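Local structure of ULam111 (Flavobacterium sp., 5WUT) at residues Lys55-Ala60 against Asp225-Tyr230; Val132-His137 against Met172-Asp177; Gly112-Gly117 against His137-His142. The protein probably hydrolyses the beta-1,3-glucosidic bonds of laminarin, acting as a family 16 glycoside hydrolase with a beta-jelly-roll fold. One frame throughout, in Å; residues are numbered along the deposited sequence.

Contact 1: Lys55-Ala60 against Asp225-Tyr230; sequences KLVITA and DFSIDY
Leu56 pairs with Ile228 and Ile58 with Phe226 across two antiparallel strands, whose axes run at 162°. These are the hydrogen-bonded pairs, each joined by two backbone bonds. Ile58 N reaches Phe226 O at 2.9 Å, and Ile228 N reaches Leu56 O at 2.8 Å. The bond from Leu56 N to Ile228 O is more bent than the other three. Val57 with Ser227 and Thr59 with Asp225 are the non-hydrogen-bonded pairs.

Leu56, Ile58, Phe226 and Ile228 share the buried face. Ile228 CD1 is the hub there. It lies 4.1 Å from Leu56 CD2 and 4.3 Å from Ile58 CD1. The same methyl also sits over the centre of the Phe226 ring, bringing that residue, two back on the same strand, into the cluster.

Val57, Thr59, Asp225 and Ser227 lie on the other face. Thr59 and Asp225 run side by side. With Thr59 OG1 beside its own backbone N (chi1 -62°), the hydroxyl donates to Asp225 OD1 at 2.6 Å. It meets that oxygen from above the carboxylate plane, 38° out of it. Val57 CG1 packs 3.7 Å from Asp225 CG, its methyl against the carboxylate carbon.

At the far end the Lys55 chain bends at its second torsion and lays CE 3.8 Å from Asp229 CG. The charged ends do not touch. A water accepts from Lys55 NZ and donates to Asp229 OD1, while Asp229 OD2 makes a salt bridge to Arg88.

Strand 55-63 also pairs with strands 49-52 and 66-80, and strand 224-234 with strands 7-11 and 83-90. The buried face meets Ile72 of strand 66-80 and Ile204 and Met206 of strand 200-208, as in the core of a jelly-roll sandwich.

Contact 2: Val132-His137 against Met172-Asp177; sequences VFTSLH and MDFFVD
Thr134 and Phe174 make the tight centre of this contact. Their strands run antiparallel at 163°, but the axes stay 8.6 Å apart. This is packing of strands face to face, not pairing edge to edge.

Thr134 CB comes to 3.5 Å from Phe174 CD2, and Thr134 CG2 to 3.8 Å from the same ring carbon. The two side chains pass alongside one another, pointing in opposite senses. Thr134 meets the ring through its carbon atoms: CG2 lies anti to the carbonyl carbon, and OG1 takes the crowded position between backbone N and carbonyl carbon (chi1 54°). Leu136 reaches the far end of the same ring. Its CB does not aim at the other strand, but its methyl ends do arrive there. Leu136 CD1 lies in the ring plane at the edge, 3.7 Å from Phe174 CZ. The second methyl, Leu136 CD2, is 3.8 Å from Phe174 CE1. Phe174 is thus held along its length by Thr134 and Leu136, with Ser135 O also near CZ.

Packing is looser on both flanks, although the touching residues there are buried. Leu136 CD1 lies 4.3 Å from Met172 CG at one end. Val132 CG2 and Val176 CG2 meet at 4.3 Å at the other. Ile179 of the second subunit packs on Val176. The Ser135 side chain leaves the backbone away from segment 172-177, and its OG bonds to Thr148 on the neighbouring strand 148-152. Tyr182 of strand 179-184 touches Thr134, Leu136 and Phe174.

The contacts between the two strands are van der Waals ones, mostly between apolar groups. This is consistent with the strands being packed by shape fit around one phenyl ring and by burial of apolar surface.

Contact 3: Gly112-Gly117 against His137-His142; sequences GWPQCG and HTTASH
Gln115 and Thr139 bring two irregular loops together, their CA atoms 5.0 Å apart, where a type I turn from Pro114 to Gly117 meets segment 137-142. Gly117 CA lies 3.3 Å from His137 O in a CA-H...O contact.

Thr139 OG1 lies 2.5 Å from Gln115 OE1, a hydrogen bond so short that its length is doubtful. A water links Gln115 O to Thr139 N. Gln115 NE2 turns to Glu191.

Pro114, after a cis peptide bond, lays CG over one face of the His142 ring, 3.6 Å from its centroid, a CH-pi contact. That ring's edge points toward the face of Trp113 in an offset edge-to-face pair, planes at 78°. His142 ND1 donates to Thr138 O at 2.8 Å near the ring plane, which would limit rotation; a second bond, to Thr139 O, is weak. Trp113 CG, anti to the backbone N (chi1 -176°), carries CZ2 to 3.9 Å from His137 CB. Trp113 NE1 bonds to Glu118, and His137 ND1 to Gly143.

Trp113, His137 and His142 form an aromatic cluster beside strand 118-123. That strand's Glu-Ile-Asp-Ile-Leu-Glu sequence matches the family 16 active-site signature, so these loops probably border the sugar-binding cleft.

In the fold
Following the chain from the N terminus, strand 55-63 is the first of the contacting strands and waits for its partner until strand 224-234. Contact 1 therefore closes a loop of 164 residues, and the other two contacts are nested inside it. Contact 3 closes a loop of 19 residues that holds strand 118-123 and most of strand 131-137. Contact 2 closes one of 34 residues that includes strands 148-152 and 161-167. These two cross and share His137, where strand 131-137 runs into its loop. Contact 1 joins an early strand to the C-terminal strand, its neighbour, contact 2 joins facing strands, and contact 3 joins loops. Centres of contacts 1 and 3 are about 28 Å apart.

Contact 1: Lys55-Ala60 against Asp225-Tyr230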
# COMPACT_ATOMS: atom_id res chain seq x y z
N LYS A 55 -23.45 7.75 -4.23
CA LYS A 55 -22.98 6.53 -3.59
C LYS A 55 -24.12 5.55 -3.39
O LYS A 55 -25.25 5.95 -3.10
CB LYS A 55 -22.35 6.83 -2.22
CG LYS A 55 -20.87 7.26 -2.19
CD LYS A 55 -20.62 8.49 -3.01
CE LYS A 55 -19.27 9.10 -2.71
NZ LYS A 55 -19.38 10.57 -2.83
N LEU A 56 -23.81 4.26 -3.52
CA LEU A 56 -24.65 3.22 -2.93
C LEU A 56 -24.35 3.18 -1.44
O LEU A 56 -23.20 2.99 -1.04
CB LEU A 56 -24.39 1.85 -3.58
CG LEU A 56 -24.99 0.65 -2.83
CD1 LEU A 56 -26.53 0.68 -2.88
CD2 LEU A 56 -24.47 -0.65 -3.41
N VAL A 57 -25.36 3.39 -0.61
CA VAL A 57 -25.17 3.31 0.84
C VAL A 57 -25.97 2.15 1.41
O VAL A 57 -27.20 2.14 1.36
CB VAL A 57 -25.56 4.62 1.56
CG1 VAL A 57 -25.31 4.49 3.07
CG2 VAL A 57 -24.79 5.80 0.98
N ILE A 58 -25.26 1.16 1.93
CA ILE A 58 -25.90 0.03 2.58
C ILE A 58 -25.85 0.24 4.08
O ILE A 58 -24.79 0.53 4.63
CB ILE A 58 -25.19 -1.29 2.23
CG1 ILE A 58 -25.30 -1.56 0.72
CG2 ILE A 58 -25.74 -2.45 3.08
CD1 ILE A 58 -24.43 -2.69 0.24
N THR A 59 -27.00 0.12 4.74
CA THR A 59 -27.04 0.31 6.19
C THR A 59 -27.38 -0.99 6.92
O THR A 59 -28.38 -1.65 6.61
CB THR A 59 -28.05 1.39 6.60
OG1 THR A 59 -27.66 2.65 6.02
CG2 THR A 59 -28.08 1.55 8.11
N ALA A 60 -26.50 -1.36 7.85
CA ALA A 60 -26.73 -2.49 8.74
C ALA A 60 -27.51 -1.99 9.95
O ALA A 60 -27.13 -1.00 10.56
CB ALA A 60 -25.40 -3.12 9.17
N ASP A 225 -23.05 2.30 8.15
CA ASP A 225 -23.10 2.51 6.71
C ASP A 225 -21.84 2.01 5.99
O ASP A 225 -20.71 2.32 6.41
CB ASP A 225 -23.26 4.00 6.38
CG ASP A 225 -24.64 4.54 6.70
OD1 ASP A 225 -25.56 3.77 7.01
OD2 ASP A 225 -24.79 5.78 6.62
N PHE A 226 -22.07 1.28 4.91
CA PHE A 226 -21.04 0.84 3.96
C PHE A 226 -21.36 1.56 2.66
O PHE A 226 -22.41 1.33 2.07
CB PHE A 226 -21.13 -0.68 3.80
CG PHE A 226 -20.16 -1.30 2.81
CD1 PHE A 226 -18.93 -0.73 2.51
CD2 PHE A 226 -20.49 -2.51 2.22
CE1 PHE A 226 -18.05 -1.37 1.61
CE2 PHE A 226 -19.64 -3.14 1.31
CZ PHE A 226 -18.41 -2.56 1.01
N SER A 227 -20.47 2.46 2.23
CA SER A 227 -20.74 3.32 1.08
C SER A 227 -19.84 2.98 -0.10
O SER A 227 -18.62 2.95 0.06
CB SER A 227 -20.56 4.80 1.43
OG SER A 227 -21.40 5.16 2.52
N ILE A 228 -20.43 2.77 -1.26
CA ILE A 228 -19.64 2.44 -2.45
C ILE A 228 -19.88 3.50 -3.52
O ILE A 228 -21.01 3.74 -3.91
CB ILE A 228 -19.97 1.04 -2.98
CG1 ILE A 228 -19.86 -0.02 -1.86
CG2 ILE A 228 -19.07 0.69 -4.17
CD1 ILE A 228 -21.15 -0.29 -1.09
N ASP A 229 -18.81 4.16 -3.96
CA ASP A 229 -18.88 5.22 -4.98
C ASP A 229 -19.00 4.66 -6.39
O ASP A 229 -19.84 5.10 -7.17
CB ASP A 229 -17.63 6.11 -4.85
CG ASP A 229 -17.68 7.38 -5.70
OD1 ASP A 229 -18.74 7.72 -6.25
OD2 ASP A 229 -16.62 8.05 -5.77
N TYR A 230 -18.17 3.67 -6.71
CA TYR A 230 -18.21 3.09 -8.03
C TYR A 230 -17.54 1.72 -8.10
O TYR A 230 -16.80 1.31 -7.19
CB TYR A 230 -17.54 4.03 -9.04
CG TYR A 230 -16.05 4.30 -8.84
CD1 TYR A 230 -15.10 3.30 -9.05
CD2 TYR A 230 -15.60 5.56 -8.49
CE1 TYR A 230 -13.74 3.55 -8.89
CE2 TYR A 230 -14.25 5.83 -8.34
CZ TYR A 230 -13.33 4.82 -8.54
OH TYR A 230 -12.00 5.11 -8.37
O HOH W 1 -19.52 10.36 -5.94

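Contact 2: Val132-His137 against Met172-Asp177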
# COMPACT_ATOMS: atom_id res chain seq x y z
N VAL A 132 -7.09 -5.08 6.29
CA VAL A 132 -7.94 -5.62 5.23
C VAL A 132 -7.40 -6.94 4.74
O VAL A 132 -6.22 -7.26 4.95
CB VAL A 132 -8.07 -4.66 4.04
CG1 VAL A 132 -8.65 -3.34 4.50
CG2 VAL A 132 -6.72 -4.48 3.36
N PHE A 133 -8.25 -7.72 4.08
CA PHE A 133 -7.88 -9.05 3.62
C PHE A 133 -8.13 -9.14 2.12
O PHE A 133 -9.11 -8.57 1.64
CB PHE A 133 -8.69 -10.12 4.36
CG PHE A 133 -8.55 -10.05 5.86
CD1 PHE A 133 -9.30 -9.16 6.61
CD2 PHE A 133 -7.66 -10.88 6.51
CE1 PHE A 133 -9.16 -9.10 7.99
CE2 PHE A 133 -7.52 -10.82 7.89
CZ PHE A 133 -8.27 -9.93 8.63
N THR A 134 -7.24 -9.80 1.40
CA THR A 134 -7.41 -10.08 -0.03
C THR A 134 -7.16 -11.56 -0.21
O THR A 134 -6.15 -12.07 0.25
CB THR A 134 -6.45 -9.26 -0.90
OG1 THR A 134 -5.10 -9.48 -0.44
CG2 THR A 134 -6.77 -7.79 -0.80
N SER A 135 -8.10 -12.25 -0.86
CA SER A 135 -8.12 -13.72 -0.85
C SER A 135 -8.70 -14.33 -2.10
O SER A 135 -9.43 -13.68 -2.86
CB SER A 135 -8.93 -14.26 0.33
OG SER A 135 -8.71 -13.52 1.52
N LEU A 136 -8.39 -15.62 -2.27
CA LEU A 136 -9.00 -16.48 -3.28
C LEU A 136 -9.59 -17.71 -2.60
O LEU A 136 -9.02 -18.19 -1.63
CB LEU A 136 -7.99 -16.95 -4.33
CG LEU A 136 -7.36 -15.94 -5.29
CD1 LEU A 136 -8.36 -14.98 -5.91
CD2 LEU A 136 -6.25 -15.21 -4.59
N HIS A 137 -10.72 -18.19 -3.10
CA HIS A 137 -11.27 -19.48 -2.68
C HIS A 137 -11.46 -20.33 -3.91
O HIS A 137 -12.01 -19.87 -4.92
CB HIS A 137 -12.60 -19.32 -1.94
CG HIS A 137 -12.48 -18.52 -0.69
ND1 HIS A 137 -12.39 -19.10 0.55
CD2 HIS A 137 -12.40 -17.18 -0.50
CE1 HIS A 137 -12.28 -18.15 1.46
NE2 HIS A 137 -12.28 -16.98 0.85
N MET A 172 -3.22 -13.03 -10.51
CA MET A 172 -4.17 -12.16 -9.85
C MET A 172 -3.42 -11.23 -8.92
O MET A 172 -2.87 -11.68 -7.91
CB MET A 172 -5.19 -12.99 -9.07
CG MET A 172 -6.44 -12.23 -8.64
SD MET A 172 -7.61 -12.08 -10.00
CE MET A 172 -8.16 -13.77 -10.20
N ASP A 173 -3.38 -9.94 -9.25
CA ASP A 173 -2.75 -8.92 -8.41
C ASP A 173 -3.82 -8.15 -7.64
O ASP A 173 -4.85 -7.79 -8.23
CB ASP A 173 -1.95 -7.91 -9.24
CG ASP A 173 -0.65 -8.45 -9.79
OD1 ASP A 173 -0.23 -7.95 -10.85
OD2 ASP A 173 -0.01 -9.33 -9.18
N PHE A 174 -3.58 -7.87 -6.36
CA PHE A 174 -4.53 -7.12 -5.55
C PHE A 174 -3.91 -5.79 -5.11
O PHE A 174 -2.75 -5.78 -4.67
CB PHE A 174 -4.94 -7.92 -4.30
CG PHE A 174 -5.69 -9.20 -4.59
CD1 PHE A 174 -5.03 -10.33 -5.07
CD2 PHE A 174 -7.06 -9.29 -4.32
CE1 PHE A 174 -5.74 -11.52 -5.31
CE2 PHE A 174 -7.76 -10.47 -4.55
CZ PHE A 174 -7.10 -11.58 -5.05
N PHE A 175 -4.67 -4.70 -5.21
CA PHE A 175 -4.18 -3.36 -4.88
C PHE A 175 -5.09 -2.65 -3.90
O PHE A 175 -6.31 -2.69 -4.02
CB PHE A 175 -4.06 -2.48 -6.14
CG PHE A 175 -3.25 -3.08 -7.25
CD1 PHE A 175 -3.80 -4.02 -8.11
CD2 PHE A 175 -1.94 -2.66 -7.47
CE1 PHE A 175 -3.05 -4.56 -9.13
CE2 PHE A 175 -1.19 -3.19 -8.49
CZ PHE A 175 -1.74 -4.15 -9.33
N VAL A 176 -4.49 -1.98 -2.92
CA VAL A 176 -5.23 -1.06 -2.10
C VAL A 176 -4.59 0.30 -2.22
O VAL A 176 -3.37 0.41 -2.08
CB VAL A 176 -5.28 -1.52 -0.63
CG1 VAL A 176 -6.11 -0.55 0.21
CG2 VAL A 176 -5.89 -2.92 -0.55
N ASP A 177 -5.39 1.31 -2.54
CA ASP A 177 -4.89 2.66 -2.80
C ASP A 177 -3.70 2.62 -3.75
O ASP A 177 -2.71 3.32 -3.56
CB ASP A 177 -4.53 3.36 -1.49
CG ASP A 177 -5.74 3.61 -0.61
OD1 ASP A 177 -6.86 3.76 -1.14
OD2 ASP A 177 -5.58 3.67 0.61

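Contact 3: Gly112-Gly117 against His137-His142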
# COMPACT_ATOMS: atom_id res chain seq x y z
N GLY A 112 -21.00 -25.29 -8.64
CA GLY A 112 -21.07 -24.92 -7.23
C GLY A 112 -19.83 -24.20 -6.71
O GLY A 112 -18.86 -24.02 -7.43
N TRP A 113 -19.92 -23.76 -5.47
CA TRP A 113 -18.78 -23.23 -4.71
C TRP A 113 -18.21 -24.38 -3.90
O TRP A 113 -18.97 -25.15 -3.33
CB TRP A 113 -19.24 -22.07 -3.80
CG TRP A 113 -18.14 -21.38 -3.04
CD1 TRP A 113 -17.52 -20.22 -3.38
CD2 TRP A 113 -17.55 -21.81 -1.81
NE1 TRP A 113 -16.56 -19.90 -2.45
CE2 TRP A 113 -16.57 -20.85 -1.46
CE3 TRP A 113 -17.75 -22.90 -0.95
CZ2 TRP A 113 -15.79 -20.96 -0.31
CZ3 TRP A 113 -16.97 -23.00 0.21
CH2 TRP A 113 -16.00 -22.04 0.51
N PRO A 114 -16.87 -24.49 -3.81
CA PRO A 114 -15.85 -23.55 -4.27
C PRO A 114 -15.27 -23.81 -5.65
O PRO A 114 -14.36 -23.09 -6.02
CB PRO A 114 -14.75 -23.75 -3.23
CG PRO A 114 -14.79 -25.23 -2.98
CD PRO A 114 -16.28 -25.56 -2.98
N GLN A 115 -15.76 -24.80 -6.39
CA GLN A 115 -15.15 -25.11 -7.68
C GLN A 115 -15.21 -23.91 -8.63
O GLN A 115 -14.31 -23.70 -9.45
CB GLN A 115 -15.84 -26.33 -8.32
CG GLN A 115 -15.28 -26.73 -9.68
CD GLN A 115 -13.93 -27.41 -9.60
OE1 GLN A 115 -13.56 -27.98 -8.57
NE2 GLN A 115 -13.18 -27.36 -10.70
N CYS A 116 -16.27 -23.12 -8.50
CA CYS A 116 -16.48 -21.97 -9.37
C CYS A 116 -15.42 -20.90 -9.17
O CYS A 116 -15.16 -20.09 -10.07
CB CYS A 116 -17.86 -21.35 -9.12
SG CYS A 116 -18.09 -20.74 -7.44
N GLY A 117 -14.79 -20.88 -8.00
CA GLY A 117 -13.84 -19.84 -7.68
C GLY A 117 -14.45 -18.57 -7.09
O GLY A 117 -15.61 -18.21 -7.37
N HIS A 137 -10.72 -18.19 -3.10
CA HIS A 137 -11.27 -19.48 -2.68
C HIS A 137 -11.46 -20.33 -3.91
O HIS A 137 -12.01 -19.87 -4.92
CB HIS A 137 -12.60 -19.32 -1.94
CG HIS A 137 -12.48 -18.52 -0.69
ND1 HIS A 137 -12.39 -19.10 0.55
CD2 HIS A 137 -12.40 -17.18 -0.50
CE1 HIS A 137 -12.28 -18.15 1.46
NE2 HIS A 137 -12.28 -16.98 0.85
N THR A 138 -10.97 -21.56 -3.85
CA THR A 138 -11.00 -22.51 -4.96
C THR A 138 -11.17 -23.91 -4.40
O THR A 138 -11.09 -24.10 -3.19
CB THR A 138 -9.70 -22.47 -5.78
OG1 THR A 138 -8.63 -22.90 -4.93
CG2 THR A 138 -9.38 -21.06 -6.25
N THR A 139 -11.30 -24.91 -5.27
CA THR A 139 -11.29 -26.29 -4.77
C THR A 139 -9.98 -26.60 -4.03
O THR A 139 -9.99 -27.24 -2.97
CB THR A 139 -11.50 -27.29 -5.91
OG1 THR A 139 -12.87 -27.26 -6.28
CG2 THR A 139 -11.14 -28.71 -5.47
N ALA A 140 -8.87 -26.10 -4.55
CA ALA A 140 -7.57 -26.34 -3.93
C ALA A 140 -7.44 -25.74 -2.52
O ALA A 140 -6.80 -26.32 -1.65
CB ALA A 140 -6.44 -25.81 -4.84
N SER A 141 -8.03 -24.56 -2.30
CA SER A 141 -8.02 -23.93 -0.98
C SER A 141 -9.22 -23.01 -0.81
O SER A 141 -9.38 -22.05 -1.56
CB SER A 141 -6.72 -23.14 -0.75
OG SER A 141 -6.58 -22.82 0.63
N HIS A 142 -10.06 -23.30 0.16
CA HIS A 142 -11.30 -22.55 0.37
C HIS A 142 -11.70 -22.53 1.84
O HIS A 142 -11.31 -23.41 2.60
CB HIS A 142 -12.44 -23.16 -0.45
CG HIS A 142 -12.60 -24.64 -0.25
ND1 HIS A 142 -11.94 -25.56 -1.02
CD2 HIS A 142 -13.31 -25.35 0.66
CE1 HIS A 142 -12.26 -26.78 -0.62
NE2 HIS A 142 -13.09 -26.68 0.40
O HOH W 2 -11.68 -24.44 -8.19